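Local atomic coordinates of flap endonuclease 1 (Desulfurococcus amylolyticus, PDB entry 3ORY), a protein that probably cleaves the 5' single-stranded flaps of branched DNA as a structure-specific, metal-dependent flap endonuclease of the XPG/FEN1 family. Residues G42-Y47 against S185-S190; Y77-I82 against P89-D94; D189-L192 against K197-R200; N239-G244 against K295-P300; G273-P278 against D289-K294. All blocks are in the same frame, centred on the assembly; numbering follows the deposited sequence.

Contacts 1 to 3 are built round one mixed sheet; contacts 4 and 5 belong to the helical region beside it. Contacts 1 and 2 have centres about 11 Å apart and are joined by a probable hydrogen bond from Gly42 N to Val92 O. Contact 3, about 9 Å from contact 1 between centres, shares Asp189 and Ser190 with it. From contact 3 packing runs through Leu192 into contact 4, and helix 290-298 carries it on to contact 5, whose centre lies about 10 Å from that of contact 4. Contact 1 sits among carboxylates where the family active site is expected, with one phosphate near Asp187; another lies in contact 5, about 25 Å away between centres.

Contact 1: G42-Y47 against S185-S190; sequences GYNALY and SQDYDS
Asn44 reaches across to Ser185, Gln186 and Asp187 at the C-terminal ends of two neighbouring parallel strands, 37-41 and 182-184, of the alpha/beta sheet, as in PIN-like nucleases. Helix 42-52 starts directly after the first strand, and 185-190 forms the loop after the second. With its CG anti to the backbone N (chi1 -159°), Asn44 points its amide into this loop: its CG and CB lie 3.1 Å and 3.4 Å from Ser185 OG. The amide end lies between the backbone N of Gln186 and the carboxylate of Asp187, whose plane is turned 67° from it. Behind this first shell the loop is held by an ST turn, in which Asp187 N donates to Ser185 OG over 3.2 Å. That hydroxyl is also hydrogen-bonded to Glu168 OE2, which fixes it from helix 167-176. Gln186 turns its amide end the other way, to Asn201 N. Asp187, with OD2 near a phosphate ion that probably comes from the crystallisation liquor, joins Asp189 and Glu168 in a cluster of carboxylates, consistent with the metal-dependent active site of flap endonucleases. Asp41 OD2 accepts from Asn44 N and so holds the start of the helix. At the far end of the loop, Asp189 N makes a weak bond to Asp187 OD1, 3.5 Å long.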
# COMPACT_ATOMS: atom_id res chain seq x y z
N GLY A 42 5.85 3.34 1.30
CA GLY A 42 6.86 2.30 1.18
C GLY A 42 6.41 0.94 1.70
O GLY A 42 6.44 -0.04 0.97
N TYR A 43 5.97 0.88 2.96
CA TYR A 43 5.57 -0.40 3.57
C TYR A 43 4.40 -1.02 2.81
O TYR A 43 4.40 -2.22 2.57
CB TYR A 43 5.23 -0.25 5.07
CG TYR A 43 6.42 0.00 5.98
CD1 TYR A 43 7.68 0.29 5.46
CD2 TYR A 43 6.27 -0.02 7.37
CE1 TYR A 43 8.77 0.54 6.31
CE2 TYR A 43 7.36 0.21 8.22
CZ TYR A 43 8.60 0.50 7.68
OH TYR A 43 9.68 0.75 8.50
N ASN A 44 3.41 -0.20 2.43
CA ASN A 44 2.25 -0.75 1.74
C ASN A 44 2.65 -1.37 0.41
O ASN A 44 2.19 -2.46 0.07
CB ASN A 44 1.15 0.30 1.52
CG ASN A 44 -0.19 -0.32 1.29
OD1 ASN A 44 -0.96 -0.55 2.24
ND2 ASN A 44 -0.49 -0.63 0.03
N ALA A 45 3.50 -0.67 -0.35
CA ALA A 45 4.00 -1.21 -1.61
C ALA A 45 4.74 -2.52 -1.41
O ALA A 45 4.53 -3.47 -2.15
CB ALA A 45 4.89 -0.18 -2.35
N LEU A 46 5.61 -2.58 -0.40
CA LEU A 46 6.39 -3.80 -0.17
C LEU A 46 5.48 -4.97 0.20
O LEU A 46 5.72 -6.09 -0.23
CB LEU A 46 7.49 -3.57 0.90
CG LEU A 46 8.56 -2.54 0.52
CD1 LEU A 46 9.60 -2.35 1.64
CD2 LEU A 46 9.25 -2.91 -0.78
N TYR A 47 4.44 -4.69 0.98
CA TYR A 47 3.43 -5.69 1.29
C TYR A 47 2.67 -6.18 0.05
O TYR A 47 2.39 -7.38 -0.08
CB TYR A 47 2.46 -5.19 2.38
CG TYR A 47 2.94 -5.52 3.77
CD1 TYR A 47 3.16 -6.85 4.15
CD2 TYR A 47 3.22 -4.52 4.70
CE1 TYR A 47 3.61 -7.18 5.42
CE2 TYR A 47 3.69 -4.84 6.00
CZ TYR A 47 3.87 -6.16 6.33
OH TYR A 47 4.33 -6.51 7.58
N SER A 185 -1.19 4.11 -2.43
CA SER A 185 -1.26 3.01 -1.47
C SER A 185 -2.53 2.22 -1.76
O SER A 185 -3.41 2.73 -2.44
CB SER A 185 -1.35 3.57 -0.05
OG SER A 185 -1.40 2.53 0.91
N GLN A 186 -2.62 0.99 -1.25
CA GLN A 186 -3.87 0.24 -1.29
C GLN A 186 -4.81 0.63 -0.15
O GLN A 186 -6.03 0.52 -0.29
CB GLN A 186 -3.63 -1.28 -1.29
CG GLN A 186 -3.01 -1.82 -2.57
CD GLN A 186 -3.69 -1.30 -3.82
OE1 GLN A 186 -3.14 -0.45 -4.53
NE2 GLN A 186 -4.90 -1.77 -4.08
N ASP A 187 -4.27 1.11 0.96
CA ASP A 187 -5.16 1.55 2.01
C ASP A 187 -5.48 3.04 1.88
O ASP A 187 -4.93 3.75 1.02
CB ASP A 187 -4.68 1.16 3.42
CG ASP A 187 -3.34 1.75 3.77
OD1 ASP A 187 -3.08 2.91 3.39
OD2 ASP A 187 -2.55 1.04 4.43
N TYR A 188 -6.39 3.50 2.72
CA TYR A 188 -6.96 4.82 2.60
C TYR A 188 -6.43 5.77 3.67
O TYR A 188 -6.92 6.90 3.82
CB TYR A 188 -8.49 4.69 2.69
CG TYR A 188 -9.08 3.96 1.50
CD1 TYR A 188 -9.73 4.66 0.48
CD2 TYR A 188 -8.97 2.58 1.37
CE1 TYR A 188 -10.26 3.98 -0.64
CE2 TYR A 188 -9.49 1.90 0.29
CZ TYR A 188 -10.14 2.60 -0.71
OH TYR A 188 -10.63 1.89 -1.78
N ASP A 189 -5.42 5.30 4.41
CA ASP A 189 -4.87 6.04 5.56
C ASP A 189 -4.46 7.45 5.20
O ASP A 189 -4.66 8.36 6.00
CB ASP A 189 -3.64 5.31 6.13
CG ASP A 189 -3.94 3.88 6.59
OD1 ASP A 189 -4.90 3.24 6.10
OD2 ASP A 189 -3.19 3.38 7.46
N SER A 190 -3.85 7.63 4.03
CA SER A 190 -3.37 8.94 3.61
C SER A 190 -4.50 9.99 3.47
O SER A 190 -4.28 11.16 3.74
CB SER A 190 -2.49 8.87 2.34
OG SER A 190 -3.24 8.56 1.18

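Contact 2: Y77-I82 against P89-D94; sequences YRTINI and PVYVFD
Thr79 and Tyr91 meet through their hydroxyls where helix 70-84 packs on strand 88-93, the closing step of a beta-alpha-beta crossover that starts from the parallel strand 37-41. The directions of 77-82 and 89-93 are 141° apart. Tyr91 OH donates to Thr79 OG1 over 2.8 Å, and OG1 sits at the edge of the Tyr91 ring, near its plane. The two side chains approach from opposite directions, the long tyrosine doing most of the reaching. Thr79 OG1 is also hydrogen-bonded to Leu75 O, one turn back in its own helix, so this buried hydroxyl is gripped from both sides of the interface and the tyrosine ring is held at its far end. The methyl branch of the same threonine serves the apolar half of the contact: chi1 of -58° sets OG1 beside the backbone N and leaves CG2 anti to it, within 4.2 Å of Pro89 CG. Pro89 lies at the start of the strand and also touches Ile40 of the adjacent strand, which touches Tyr91 too. Along the helix from Thr79, Ile82 slides past the proline ring in the opposite direction, its CG2 lying 3.9 Å from Pro89 CB and 4.0 Å from Pro89 CG.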
# COMPACT_ATOMS: atom_id res chain seq x y z
N TYR A 77 10.83 -4.08 -10.74
CA TYR A 77 10.09 -4.11 -12.00
C TYR A 77 8.93 -3.13 -12.05
O TYR A 77 8.69 -2.52 -13.09
CB TYR A 77 9.64 -5.54 -12.34
CG TYR A 77 10.80 -6.44 -12.71
CD1 TYR A 77 11.52 -6.23 -13.89
CD2 TYR A 77 11.19 -7.49 -11.88
CE1 TYR A 77 12.60 -7.05 -14.24
CE2 TYR A 77 12.27 -8.33 -12.22
CZ TYR A 77 12.97 -8.09 -13.40
OH TYR A 77 14.03 -8.90 -13.74
N ARG A 78 8.21 -2.97 -10.94
CA ARG A 78 7.09 -2.03 -10.89
C ARG A 78 7.56 -0.58 -10.97
O ARG A 78 6.94 0.23 -11.66
CB ARG A 78 6.24 -2.25 -9.64
CG ARG A 78 5.10 -1.24 -9.44
CD ARG A 78 4.08 -1.30 -10.58
NE ARG A 78 3.56 -2.65 -10.80
CZ ARG A 78 2.40 -2.91 -11.41
NH1 ARG A 78 1.64 -1.93 -11.85
NH2 ARG A 78 2.01 -4.17 -11.57
N THR A 79 8.66 -0.27 -10.29
CA THR A 79 9.20 1.10 -10.33
C THR A 79 9.66 1.46 -11.74
O THR A 79 9.43 2.58 -12.19
CB THR A 79 10.34 1.32 -9.32
OG1 THR A 79 9.85 1.04 -7.99
CG2 THR A 79 10.84 2.77 -9.36
N ILE A 80 10.30 0.51 -12.41
CA ILE A 80 10.68 0.66 -13.82
C ILE A 80 9.46 0.99 -14.68
O ILE A 80 9.49 1.95 -15.45
CB ILE A 80 11.41 -0.58 -14.38
CG1 ILE A 80 12.78 -0.71 -13.73
CG2 ILE A 80 11.59 -0.49 -15.92
CD1 ILE A 80 13.55 -1.95 -14.16
N ASN A 81 8.39 0.21 -14.51
CA ASN A 81 7.14 0.43 -15.27
C ASN A 81 6.54 1.80 -15.04
O ASN A 81 6.06 2.44 -15.98
CB ASN A 81 6.09 -0.59 -14.89
CG ASN A 81 6.37 -1.96 -15.45
OD1 ASN A 81 6.79 -2.12 -16.62
ND2 ASN A 81 6.12 -2.97 -14.62
N ILE A 82 6.58 2.24 -13.79
CA ILE A 82 6.04 3.53 -13.38
C ILE A 82 6.82 4.65 -14.06
O ILE A 82 6.23 5.56 -14.65
CB ILE A 82 6.06 3.64 -11.83
CG1 ILE A 82 4.95 2.77 -11.24
CG2 ILE A 82 5.89 5.07 -11.37
CD1 ILE A 82 5.01 2.66 -9.71
N PRO A 89 8.26 8.82 -9.51
CA PRO A 89 7.92 8.26 -8.21
C PRO A 89 8.89 8.65 -7.10
O PRO A 89 10.09 8.83 -7.33
CB PRO A 89 7.98 6.75 -8.47
CG PRO A 89 9.05 6.59 -9.53
CD PRO A 89 9.12 7.91 -10.29
N VAL A 90 8.34 8.79 -5.89
CA VAL A 90 9.13 8.94 -4.68
C VAL A 90 8.46 8.08 -3.62
O VAL A 90 7.23 8.09 -3.47
CB VAL A 90 9.26 10.44 -4.24
CG1 VAL A 90 7.89 11.14 -4.20
CG2 VAL A 90 9.99 10.56 -2.88
N TYR A 91 9.26 7.30 -2.90
CA TYR A 91 8.73 6.45 -1.85
C TYR A 91 8.85 7.15 -0.51
O TYR A 91 9.69 8.04 -0.35
CB TYR A 91 9.46 5.10 -1.83
CG TYR A 91 9.04 4.20 -2.98
CD1 TYR A 91 8.03 3.24 -2.81
CD2 TYR A 91 9.62 4.33 -4.24
CE1 TYR A 91 7.64 2.41 -3.88
CE2 TYR A 91 9.24 3.52 -5.30
CZ TYR A 91 8.25 2.57 -5.11
OH TYR A 91 7.89 1.78 -6.17
N VAL A 92 8.00 6.79 0.44
CA VAL A 92 8.10 7.32 1.79
C VAL A 92 8.08 6.16 2.78
O VAL A 92 7.20 5.29 2.71
CB VAL A 92 7.00 8.37 2.11
CG1 VAL A 92 5.59 7.83 1.84
CG2 VAL A 92 7.15 8.91 3.55
N PHE A 93 9.05 6.14 3.68
CA PHE A 93 9.17 5.06 4.64
C PHE A 93 8.88 5.52 6.06
O PHE A 93 9.28 6.63 6.45
CB PHE A 93 10.55 4.40 4.55
CG PHE A 93 10.74 3.60 3.29
CD1 PHE A 93 10.20 2.33 3.16
CD2 PHE A 93 11.47 4.13 2.22
CE1 PHE A 93 10.38 1.58 1.98
CE2 PHE A 93 11.64 3.40 1.04
CZ PHE A 93 11.09 2.12 0.92
N ASP A 94 8.21 4.64 6.80
CA ASP A 94 7.70 4.89 8.14
C ASP A 94 8.86 5.16 9.09
O ASP A 94 9.97 4.66 8.88
CB ASP A 94 6.93 3.64 8.61
CG ASP A 94 5.86 3.96 9.65
OD1 ASP A 94 4.69 4.12 9.25
OD2 ASP A 94 6.20 4.04 10.85

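Contact 3: D189-L192 against K197-R200; sequences DSLL and KLVR
Ser190 OG is hydrogen-bonded to Ser183 OG, and 3.6 Å away it meets the methyl CD1 of Leu198, bringing together all three elements of a beta-alpha-beta unit: strand 182-184, the short helix 189-192 and strand 197-200. The hydroxyl stands between the backbone N and the carbonyl carbon of its own residue (chi1 71°), which turns it to the sheet. Ser183 and Ser195 both direct their hydroxyls to Lys197 O, so the polar atoms near the turn between helix and strand are tied to one another. Next to the serine the contact becomes wholly apolar. Leu191 and Leu198 cross at about a right angle, and both branches of Leu191 take part: its CD1 lies 3.8 Å from Leu198 CD2, while its CD2 lies 3.9 Å from Leu198 CB. The two methyls of Leu198 divide between neighbours in the helix, CD1 against Ser190 and CD2 against Leu191. Ile224 of the antiparallel strand 216-225 also touches Leu191, and Tyr188 adds its ring to Leu198. The strand continues into Arg200, salt-bridged to Glu222 and bonded through NE to Gln186 O. Leu191 CG itself lies 3.9 Å from Leu198 CB.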
# COMPACT_ATOMS: atom_id res chain seq x y z
N ASP A 189 -5.42 5.30 4.41
CA ASP A 189 -4.87 6.04 5.56
C ASP A 189 -4.46 7.45 5.20
O ASP A 189 -4.66 8.36 6.00
CB ASP A 189 -3.64 5.31 6.13
CG ASP A 189 -3.94 3.88 6.59
OD1 ASP A 189 -4.90 3.24 6.10
OD2 ASP A 189 -3.19 3.38 7.46
N SER A 190 -3.85 7.63 4.03
CA SER A 190 -3.37 8.94 3.61
C SER A 190 -4.50 9.99 3.47
O SER A 190 -4.28 11.16 3.74
CB SER A 190 -2.49 8.87 2.34
OG SER A 190 -3.24 8.56 1.18
N LEU A 191 -5.70 9.55 3.09
CA LEU A 191 -6.89 10.41 3.06
C LEU A 191 -7.29 10.86 4.46
O LEU A 191 -7.61 12.03 4.67
CB LEU A 191 -8.07 9.71 2.38
CG LEU A 191 -7.88 9.41 0.89
CD1 LEU A 191 -9.02 8.55 0.35
CD2 LEU A 191 -7.79 10.72 0.09
N LEU A 192 -7.25 9.93 5.41
CA LEU A 192 -7.57 10.24 6.81
C LEU A 192 -6.59 11.27 7.36
O LEU A 192 -6.97 12.13 8.14
CB LEU A 192 -7.56 8.97 7.67
CG LEU A 192 -8.77 8.03 7.81
CD1 LEU A 192 -9.52 7.83 6.53
CD2 LEU A 192 -8.26 6.68 8.32
N LYS A 197 -5.32 13.92 -2.59
CA LYS A 197 -5.49 12.95 -3.67
C LYS A 197 -4.80 11.64 -3.34
O LYS A 197 -3.61 11.63 -2.99
CB LYS A 197 -4.93 13.49 -4.99
CG LYS A 197 -5.71 14.64 -5.62
CD LYS A 197 -5.19 14.94 -7.03
CE LYS A 197 -6.17 15.83 -7.78
NZ LYS A 197 -6.35 17.11 -7.07
N LEU A 198 -5.54 10.55 -3.47
CA LEU A 198 -4.99 9.20 -3.34
C LEU A 198 -5.13 8.44 -4.65
O LEU A 198 -6.22 8.39 -5.24
CB LEU A 198 -5.69 8.43 -2.22
CG LEU A 198 -5.44 6.91 -2.13
CD1 LEU A 198 -3.98 6.57 -1.72
CD2 LEU A 198 -6.41 6.26 -1.16
N VAL A 199 -4.04 7.84 -5.12
CA VAL A 199 -4.11 6.90 -6.23
C VAL A 199 -3.98 5.48 -5.70
O VAL A 199 -3.03 5.16 -4.97
CB VAL A 199 -3.05 7.21 -7.33
CG1 VAL A 199 -3.01 6.08 -8.37
CG2 VAL A 199 -3.35 8.56 -8.00
N ARG A 200 -4.95 4.63 -6.05
CA ARG A 200 -4.89 3.22 -5.68
C ARG A 200 -4.54 2.35 -6.87
O ARG A 200 -4.73 2.76 -8.02
CB ARG A 200 -6.22 2.75 -5.08
CG ARG A 200 -6.58 3.44 -3.76
CD ARG A 200 -7.89 2.89 -3.21
NE ARG A 200 -7.71 1.55 -2.64
CZ ARG A 200 -8.16 0.42 -3.18
NH1 ARG A 200 -8.84 0.42 -4.32
NH2 ARG A 200 -7.94 -0.73 -2.55

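Contact 4: N239-G244 against K295-P300; sequences NLIDIG and KYFLQP
Ile241 meets Phe297 and Leu298 in a purely apolar contact between helices 237-247 and 290-298. Its long branch stays beside the backbone N (chi1 -70°) and ends in CD1, which lies 3.7 Å from Phe297 CB and 3.7 Å from Leu298 CD2, wedged between two successive residues of the facing helix. The short branch turns to the phenylalanine, with Ile241 CG2 at 3.7 Å from Phe297 CB, and also touches Lys294. It approaches the ring obliquely, and the two side chains slide past each other in opposite directions. Leu298 is partly exposed and meets Ile241 at a slant.

Aromatic contacts extend the patch. The Phe297 ring stacks with Phe193, and the neighbouring Tyr296 ring meets Tyr251 edge-to-face while Pro300 CA lies 3.6 Å above one of its faces. No hydrogen bond crosses between the two segments; within the second, Gln299 N bonds to Lys295 O over 3.1 Å, and Tyr296 OH reaches Glu166 and Gln301.

Helix 237-247 also packs on helix 261-271, with which it probably forms the helix-three-turn-helix region of this family; Leu192 of helix 189-192, touching Leu240 and Phe297, joins the pair to the short helix that packs on strand 197-200.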
# COMPACT_ATOMS: atom_id res chain seq x y z
N ASN A 239 -15.45 13.13 10.74
CA ASN A 239 -16.29 11.94 10.52
C ASN A 239 -15.51 10.83 9.83
O ASN A 239 -15.58 9.67 10.23
CB ASN A 239 -17.52 12.25 9.65
CG ASN A 239 -18.54 13.18 10.31
OD1 ASN A 239 -18.57 13.40 11.54
ND2 ASN A 239 -19.40 13.73 9.47
N LEU A 240 -14.76 11.18 8.77
CA LEU A 240 -13.96 10.18 8.03
C LEU A 240 -12.91 9.53 8.93
O LEU A 240 -12.72 8.30 8.92
CB LEU A 240 -13.28 10.81 6.81
CG LEU A 240 -12.53 9.83 5.90
CD1 LEU A 240 -13.52 8.87 5.20
CD2 LEU A 240 -11.65 10.52 4.87
N ILE A 241 -12.20 10.36 9.69
CA ILE A 241 -11.23 9.86 10.66
C ILE A 241 -11.92 8.91 11.65
O ILE A 241 -11.40 7.84 11.96
CB ILE A 241 -10.51 11.02 11.38
CG1 ILE A 241 -9.58 11.74 10.40
CG2 ILE A 241 -9.73 10.50 12.60
CD1 ILE A 241 -9.02 13.09 10.93
N ASP A 242 -13.09 9.30 12.14
CA ASP A 242 -13.81 8.48 13.10
C ASP A 242 -14.19 7.12 12.51
O ASP A 242 -14.15 6.10 13.21
CB ASP A 242 -15.05 9.21 13.63
CG ASP A 242 -14.72 10.15 14.80
OD1 ASP A 242 -13.56 10.18 15.26
OD2 ASP A 242 -15.61 10.87 15.28
N ILE A 243 -14.54 7.09 11.22
CA ILE A 243 -14.80 5.83 10.54
C ILE A 243 -13.56 4.93 10.64
O ILE A 243 -13.67 3.75 10.99
CB ILE A 243 -15.24 6.01 9.07
CG1 ILE A 243 -16.63 6.66 9.01
CG2 ILE A 243 -15.30 4.65 8.35
CD1 ILE A 243 -17.00 7.20 7.63
N GLY A 244 -12.39 5.52 10.39
CA GLY A 244 -11.13 4.77 10.48
C GLY A 244 -10.86 4.22 11.87
O GLY A 244 -10.38 3.07 12.01
N LYS A 295 -7.68 13.68 17.00
CA LYS A 295 -6.88 14.92 16.97
C LYS A 295 -5.48 14.68 16.44
O LYS A 295 -4.89 15.57 15.81
CB LYS A 295 -6.83 15.58 18.35
CG LYS A 295 -8.19 16.10 18.84
CD LYS A 295 -8.06 16.82 20.19
CE LYS A 295 -9.41 17.38 20.66
NZ LYS A 295 -10.03 18.24 19.61
N TYR A 296 -4.93 13.49 16.70
CA TYR A 296 -3.63 13.14 16.13
C TYR A 296 -3.72 13.02 14.60
O TYR A 296 -2.89 13.59 13.88
CB TYR A 296 -3.04 11.85 16.73
CG TYR A 296 -1.74 11.52 16.04
CD1 TYR A 296 -0.58 12.21 16.38
CD2 TYR A 296 -1.69 10.60 14.99
CE1 TYR A 296 0.62 11.96 15.72
CE2 TYR A 296 -0.50 10.36 14.31
CZ TYR A 296 0.65 11.03 14.70
OH TYR A 296 1.85 10.82 14.03
N PHE A 297 -4.72 12.29 14.11
CA PHE A 297 -4.93 12.20 12.66
C PHE A 297 -5.07 13.57 12.00
O PHE A 297 -4.60 13.78 10.88
CB PHE A 297 -6.14 11.30 12.32
CG PHE A 297 -5.78 9.83 12.17
CD1 PHE A 297 -5.69 9.26 10.91
CD2 PHE A 297 -5.50 9.05 13.28
CE1 PHE A 297 -5.34 7.91 10.74
CE2 PHE A 297 -5.15 7.68 13.14
CZ PHE A 297 -5.07 7.12 11.86
N LEU A 298 -5.69 14.51 12.70
CA LEU A 298 -5.82 15.89 12.19
C LEU A 298 -4.48 16.61 12.14
O LEU A 298 -4.28 17.44 11.28
CB LEU A 298 -6.81 16.71 13.03
CG LEU A 298 -8.30 16.36 12.91
CD1 LEU A 298 -9.10 17.08 13.99
CD2 LEU A 298 -8.83 16.71 11.52
N GLN A 299 -3.58 16.33 13.09
CA GLN A 299 -2.27 16.98 13.12
C GLN A 299 -1.18 15.97 13.42
O GLN A 299 -0.63 15.97 14.53
CB GLN A 299 -2.25 18.10 14.16
CG GLN A 299 -3.29 19.17 13.92
CD GLN A 299 -2.96 20.46 14.61
OE1 GLN A 299 -2.17 21.26 14.09
NE2 GLN A 299 -3.56 20.68 15.77
N PRO A 300 -0.87 15.09 12.45
CA PRO A 300 0.08 14.01 12.69
C PRO A 300 1.51 14.50 12.69
O PRO A 300 1.79 15.64 12.26
CB PRO A 300 -0.15 13.06 11.50
CG PRO A 300 -0.61 13.97 10.41
CD PRO A 300 -1.42 15.05 11.07

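Contact 5: G273-P278 against D289-K294; sequences GIEKIP and DVIAIK. With PO4 (phosphate ion), chain D.
Glu275 folds back at chi2 (-54°), bringing its carboxylate over Val290, and Lys294 runs extended before bending at chi3 (73°) to carry its ammonium group to a phosphate ion. The glutamate belongs to a type I beta turn, Ile274 to Ile277, packed against the N-terminal end of helix 290-298; the turn lies in the loop after helix 261-271, probably just past the helix-three-turn-helix region. Glu275 OE1 stops 3.4 Å from Val290 CG2, and Ile274 CG2 adds an apolar contact of 4.0 Å to Val290 CG2; Ile291 crosses the glutamate at about a right angle. The phosphate, probably from the crystallisation liquor, sits between turn and helix. Its O4 receives two backbone bonds, from Ile274 N at 2.9 Å and from Glu275 N at 2.9 Å, the latter almost straight at 177°. Lys294 NZ spans two oxygens, O3 at 3.0 Å and O2 at 3.1 Å, and is salt-bridged to Glu238. One water joins the segments: it donates to Asp289 OD1 over 2.7 Å, accepts from Ile291 N and gives a weak bond to Glu275 OE1. Asp289 is the N-cap; its OD1, met from above the carboxylate plane, accepts from Ala292 N at 3.2 Å.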
# COMPACT_ATOMS: atom_id res chain seq x y z
N GLY A 273 -20.48 11.39 15.05
CA GLY A 273 -19.17 11.09 15.61
C GLY A 273 -19.20 9.79 16.38
O GLY A 273 -20.11 8.98 16.19
N ILE A 274 -18.23 9.59 17.25
CA ILE A 274 -18.13 8.36 18.02
C ILE A 274 -18.70 8.49 19.43
O ILE A 274 -19.35 7.56 19.92
CB ILE A 274 -16.67 7.83 18.08
CG1 ILE A 274 -16.23 7.32 16.71
CG2 ILE A 274 -16.53 6.72 19.11
CD1 ILE A 274 -14.73 6.98 16.61
N GLU A 275 -18.46 9.62 20.08
CA GLU A 275 -18.74 9.75 21.52
C GLU A 275 -20.22 9.60 21.91
O GLU A 275 -20.52 9.21 23.04
CB GLU A 275 -18.14 11.05 22.10
CG GLU A 275 -16.61 11.03 22.28
CD GLU A 275 -16.06 9.84 23.11
OE1 GLU A 275 -14.87 9.87 23.48
OE2 GLU A 275 -16.80 8.88 23.39
N LYS A 276 -21.11 9.90 20.96
CA LYS A 276 -22.55 9.79 21.18
C LYS A 276 -23.16 8.44 20.76
O LYS A 276 -24.31 8.15 21.11
CB LYS A 276 -23.28 10.92 20.44
CG LYS A 276 -23.06 12.28 21.06
CD LYS A 276 -23.72 13.35 20.22
CE LYS A 276 -24.01 14.58 21.06
NZ LYS A 276 -24.91 15.50 20.31
N ILE A 277 -22.40 7.64 20.01
CA ILE A 277 -22.85 6.28 19.64
C ILE A 277 -23.21 5.55 20.94
O ILE A 277 -22.41 5.56 21.88
CB ILE A 277 -21.76 5.49 18.83
CG1 ILE A 277 -21.46 6.18 17.51
CG2 ILE A 277 -22.20 4.03 18.57
CD1 ILE A 277 -20.33 5.53 16.70
N PRO A 278 -24.42 4.96 21.02
CA PRO A 278 -24.78 4.32 22.28
C PRO A 278 -23.73 3.30 22.66
O PRO A 278 -23.28 2.52 21.80
CB PRO A 278 -26.13 3.66 21.98
CG PRO A 278 -26.67 4.38 20.80
CD PRO A 278 -25.45 4.75 19.99
N ASP A 289 -8.67 5.98 23.70
CA ASP A 289 -8.88 7.44 23.74
C ASP A 289 -9.17 7.92 22.32
O ASP A 289 -8.28 8.43 21.63
CB ASP A 289 -7.65 8.15 24.33
CG ASP A 289 -7.91 9.62 24.65
OD1 ASP A 289 -8.88 10.21 24.14
OD2 ASP A 289 -7.11 10.19 25.41
N VAL A 290 -10.42 7.76 21.89
CA VAL A 290 -10.78 8.01 20.49
C VAL A 290 -10.65 9.48 20.09
O VAL A 290 -10.38 9.77 18.94
CB VAL A 290 -12.21 7.48 20.13
CG1 VAL A 290 -12.28 5.96 20.35
CG2 VAL A 290 -13.29 8.20 20.93
N ILE A 291 -10.85 10.39 21.05
CA ILE A 291 -10.72 11.82 20.75
C ILE A 291 -9.25 12.19 20.48
O ILE A 291 -8.95 12.91 19.53
CB ILE A 291 -11.34 12.73 21.84
CG1 ILE A 291 -12.86 12.50 21.93
CG2 ILE A 291 -11.05 14.22 21.52
CD1 ILE A 291 -13.59 13.28 23.05
N ALA A 292 -8.36 11.69 21.32
CA ALA A 292 -6.93 11.93 21.12
C ALA A 292 -6.42 11.35 19.79
O ALA A 292 -5.60 11.97 19.11
CB ALA A 292 -6.11 11.37 22.30
N ILE A 293 -6.93 10.18 19.42
CA ILE A 293 -6.54 9.55 18.15
C ILE A 293 -7.02 10.40 16.97
O ILE A 293 -6.27 10.65 16.04
CB ILE A 293 -7.08 8.10 18.01
CG1 ILE A 293 -6.48 7.21 19.10
CG2 ILE A 293 -6.71 7.54 16.64
CD1 ILE A 293 -7.17 5.82 19.22
N LYS A 294 -8.27 10.85 17.02
CA LYS A 294 -8.81 11.76 16.01
C LYS A 294 -7.95 13.02 15.87
O LYS A 294 -7.53 13.40 14.76
CB LYS A 294 -10.26 12.14 16.34
CG LYS A 294 -10.87 13.13 15.32
CD LYS A 294 -12.33 13.50 15.66
CE LYS A 294 -12.40 14.44 16.87
NZ LYS A 294 -13.82 14.88 17.18
P PO4 D . -15.81 12.17 18.55
O1 PO4 D . -15.09 10.97 19.12
O2 PO4 D . -15.42 13.40 19.34
O3 PO4 D . -15.42 12.38 17.12
O4 PO4 D . -17.28 11.89 18.66
O HOH W 1 -11.53 9.98 23.99